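PDB 3RN4: superoxide dismutase [Mn], mitochondrial from Saccharomyces cerevisiae, which converts superoxide radicals into hydrogen peroxide and molecular oxygen in the mitochondrion, using one manganese ion per subunit. Local coordinates for residues Phe143-Leu148 with Asp163-Pro168. Numbering follows the deposited sequence.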
ATOM      1  N   PHE A 143      -8.195 -12.684  10.066  1.00  8.57           N
ATOM      2  CA  PHE A 143      -7.643 -13.942  10.557  1.00  8.61           C
ATOM      3  C   PHE A 143      -7.454 -13.874  12.051  1.00  9.09           C
ATOM      4  O   PHE A 143      -6.854 -12.935  12.571  1.00 10.04           O
ATOM      5  CB  PHE A 143      -6.282 -14.201   9.979  1.00  8.11           C
ATOM      6  CG  PHE A 143      -6.241 -14.358   8.476  1.00  9.96           C
ATOM      7  CD1 PHE A 143      -6.362 -15.622   7.888  1.00 11.91           C
ATOM      8  CD2 PHE A 143      -6.002 -13.247   7.663  1.00 11.82           C
ATOM      9  CE1 PHE A 143      -6.278 -15.774   6.480  1.00 12.15           C
ATOM     10  CE2 PHE A 143      -5.908 -13.388   6.279  1.00 11.99           C
ATOM     11  CZ  PHE A 143      -6.069 -14.659   5.687  1.00 12.19           C
ATOM     12  N   ILE A 144      -7.951 -14.886  12.745  1.00  9.43           N
ATOM     13  CA  ILE A 144      -7.546 -15.097  14.122  1.00  9.34           C
ATOM     14  C   ILE A 144      -6.225 -15.867  14.047  1.00  9.36           C
ATOM     15  O   ILE A 144      -6.142 -16.920  13.405  1.00 10.68           O
ATOM     16  CB  ILE A 144      -8.611 -15.887  14.913  1.00  8.72           C
ATOM     17  CG1 ILE A 144      -9.959 -15.155  14.885  1.00  8.96           C
ATOM     18  CG2 ILE A 144      -8.106 -16.143  16.350  1.00  9.32           C
ATOM     19  CD1 ILE A 144     -11.108 -15.899  15.625  1.00  6.26           C
ATOM     20  N   VAL A 145      -5.179 -15.335  14.680  1.00  9.32           N
ATOM     21  CA  VAL A 145      -3.857 -15.899  14.557  1.00  9.62           C
ATOM     22  C   VAL A 145      -3.210 -16.241  15.901  1.00  9.92           C
ATOM     23  O   VAL A 145      -3.591 -15.705  16.952  1.00 10.33           O
ATOM     24  CB  VAL A 145      -2.900 -14.942  13.816  1.00  9.99           C
ATOM     25  CG1 VAL A 145      -3.426 -14.675  12.371  1.00  8.38           C
ATOM     26  CG2 VAL A 145      -2.731 -13.624  14.637  1.00 10.40           C
ATOM     27  N   LYS A 146      -2.216 -17.123  15.822  1.00 10.48           N
ATOM     28  CA  LYS A 146      -1.297 -17.371  16.941  1.00 11.60           C
ATOM     29  C   LYS A 146       0.056 -16.805  16.538  1.00 11.41           C
ATOM     30  O   LYS A 146       0.631 -17.194  15.522  1.00 11.77           O
ATOM     31  CB  LYS A 146      -1.162 -18.866  17.208  1.00 11.87           C
ATOM     32  CG  LYS A 146      -0.242 -19.181  18.419  1.00 11.98           C
ATOM     33  CD  LYS A 146      -0.032 -20.711  18.544  1.00 13.31           C
ATOM     34  CE  LYS A 146       0.570 -21.106  19.905  1.00 13.61           C
ATOM     35  NZ  LYS A 146       0.697 -22.625  19.998  1.00 13.53           N
ATOM     36  N   ASN A 147       0.556 -15.850  17.310  1.00 11.60           N
ATOM     37  CA  ASN A 147       1.837 -15.237  17.008  1.00 11.74           C
ATOM     38  C   ASN A 147       2.995 -15.959  17.701  1.00 12.89           C
ATOM     39  O   ASN A 147       3.142 -15.902  18.930  1.00 11.56           O
ATOM     40  CB  ASN A 147       1.800 -13.764  17.416  1.00 12.27           C
ATOM     41  CG  ASN A 147       3.056 -13.029  17.043  1.00 13.18           C
ATOM     42  OD1 ASN A 147       4.054 -13.630  16.648  1.00 14.21           O
ATOM     43  ND2 ASN A 147       3.024 -11.708  17.194  1.00 14.41           N
ATOM     44  N   LEU A 148       3.804 -16.653  16.908  1.00 12.72           N
ATOM     45  CA  LEU A 148       4.883 -17.485  17.447  1.00 14.59           C
ATOM     46  C   LEU A 148       6.073 -16.698  17.970  1.00 14.98           C
ATOM     47  O   LEU A 148       6.942 -17.269  18.634  1.00 16.76           O
ATOM     48  CB  LEU A 148       5.381 -18.455  16.384  1.00 14.83           C
ATOM     49  CG  LEU A 148       4.339 -19.443  15.889  1.00 15.22           C
ATOM     50  CD1 LEU A 148       4.935 -20.330  14.805  1.00 18.04           C
ATOM     51  CD2 LEU A 148       3.802 -20.254  17.058  1.00 18.14           C
ATOM     52  N   ASP A 163      -4.013 -10.829   0.198  1.00 10.44           N
ATOM     53  CA  ASP A 163      -2.847 -10.850   1.064  1.00 10.73           C
ATOM     54  C   ASP A 163      -3.127 -11.871   2.171  1.00 11.60           C
ATOM     55  O   ASP A 163      -4.274 -12.131   2.524  1.00 10.76           O
ATOM     56  CB  ASP A 163      -2.595  -9.464   1.669  1.00 11.48           C
ATOM     57  CG  ASP A 163      -2.107  -8.442   0.633  1.00 12.86           C
ATOM     58  OD1 ASP A 163      -1.901  -8.814  -0.534  1.00 16.65           O
ATOM     59  OD2 ASP A 163      -1.932  -7.260   0.994  1.00 12.95           O
ATOM     60  N   THR A 164      -2.070 -12.442   2.735  1.00 13.13           N
ATOM     61  CA  THR A 164      -2.275 -13.467   3.752  1.00 14.63           C
ATOM     62  C   THR A 164      -1.345 -13.282   4.946  1.00 15.19           C
ATOM     63  O   THR A 164      -0.506 -12.375   4.944  1.00 14.62           O
ATOM     64  CB  THR A 164      -2.098 -14.865   3.133  1.00 15.83           C
ATOM     65  OG1 THR A 164      -2.687 -15.838   4.004  1.00 17.90           O
ATOM     66  CG2 THR A 164      -0.628 -15.147   2.894  1.00 16.36           C
ATOM     67  N   VAL A 165      -1.536 -14.100   5.984  1.00 16.18           N
ATOM     68  CA  VAL A 165      -0.585 -14.135   7.094  1.00 18.41           C
ATOM     69  C   VAL A 165       0.495 -15.196   6.844  1.00 19.38           C
ATOM     70  O   VAL A 165       0.197 -16.339   6.499  1.00 20.79           O
ATOM     71  CB  VAL A 165      -1.276 -14.405   8.442  1.00 18.03           C
ATOM     72  CG1 VAL A 165      -2.130 -13.209   8.834  1.00 18.89           C
ATOM     73  CG2 VAL A 165      -2.121 -15.664   8.367  1.00 18.55           C
ATOM     74  N   THR A 166       1.751 -14.811   7.010  1.00 20.98           N
ATOM     75  CA  THR A 166       2.850 -15.738   6.776  1.00 22.35           C
ATOM     76  C   THR A 166       3.830 -15.754   7.958  1.00 23.18           C
ATOM     77  O   THR A 166       3.648 -15.019   8.939  1.00 23.42           O
ATOM     78  CB  THR A 166       3.608 -15.364   5.505  1.00 22.65           C
ATOM     79  OG1 THR A 166       4.250 -14.097   5.697  1.00 23.38           O
ATOM     80  CG2 THR A 166       2.638 -15.234   4.324  1.00 22.95           C
ATOM     81  N   GLY A 167       4.867 -16.585   7.853  1.00 23.26           N
ATOM     82  CA  GLY A 167       5.942 -16.592   8.857  1.00 24.05           C
ATOM     83  C   GLY A 167       5.401 -16.895  10.242  1.00 22.84           C
ATOM     84  O   GLY A 167       4.714 -17.915  10.426  1.00 23.83           O
ATOM     85  N   PRO A 168       5.678 -16.009  11.217  1.00 22.55           N
ATOM     86  CA  PRO A 168       5.367 -16.256  12.631  1.00 20.92           C
ATOM     87  C   PRO A 168       3.891 -16.111  12.978  1.00 19.33           C
ATOM     88  O   PRO A 168       3.466 -16.557  14.036  1.00 18.80           O
ATOM     89  CB  PRO A 168       6.187 -15.197  13.355  1.00 21.40           C
ATOM     90  CG  PRO A 168       6.192 -14.038  12.369  1.00 22.10           C
ATOM     91  CD  PRO A 168       6.151 -14.635  10.997  1.00 22.22           C
TER
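CG of Phe143, the root of its ring, and CG1 of Val165 each lie anti to their own carbonyl carbon (chi1 -63° and -69°), which brings ring and methyl together. The two side chains run alongside each other, pointing opposite ways. Val165 CG1 lies 4.0 Å from Phe143 CD2, while its other methyl, CG2, sits 4.2 Å above the plane of the Phe143 ring, displaced from the ring centre toward its edge atoms. CG1 of Val165 is shared, since Val145 CG1 approaches it obliquely, also at 4.0 Å. At the far end of the ring Phe143 CZ comes within 4.0 Å of Thr164 OG1, a hydroxyl hydrogen-bonded to Asn88 OD1, and the carbonyl oxygen of Asp163 stands at the ring edge, 4.3 Å from Phe143 CE2. Strand 140-147 is the central strand of the three-stranded antiparallel sheet in the C-terminal domain of iron/manganese superoxide dismutases, and residues 163-168 belong to the connection between its two outer strands, 153-160 and 169-176. Val165 thus packs its side chain against the sheet, also touching Val157 and Pro171, while its carbonyl oxygen accepts a hydrogen bond from Arg70 NE of a second subunit. The buried Phe143 side chain is about 10 Å from the iron that replaces manganese in this structure, near the iron ligands Asp176 and His89. Just past the end of strand 140-147, Leu148 N donates to Pro168 O, the residue immediately before strand 169-176, across 2.9 Å and almost straight, with the donor tilted 26° from the carbonyl plane.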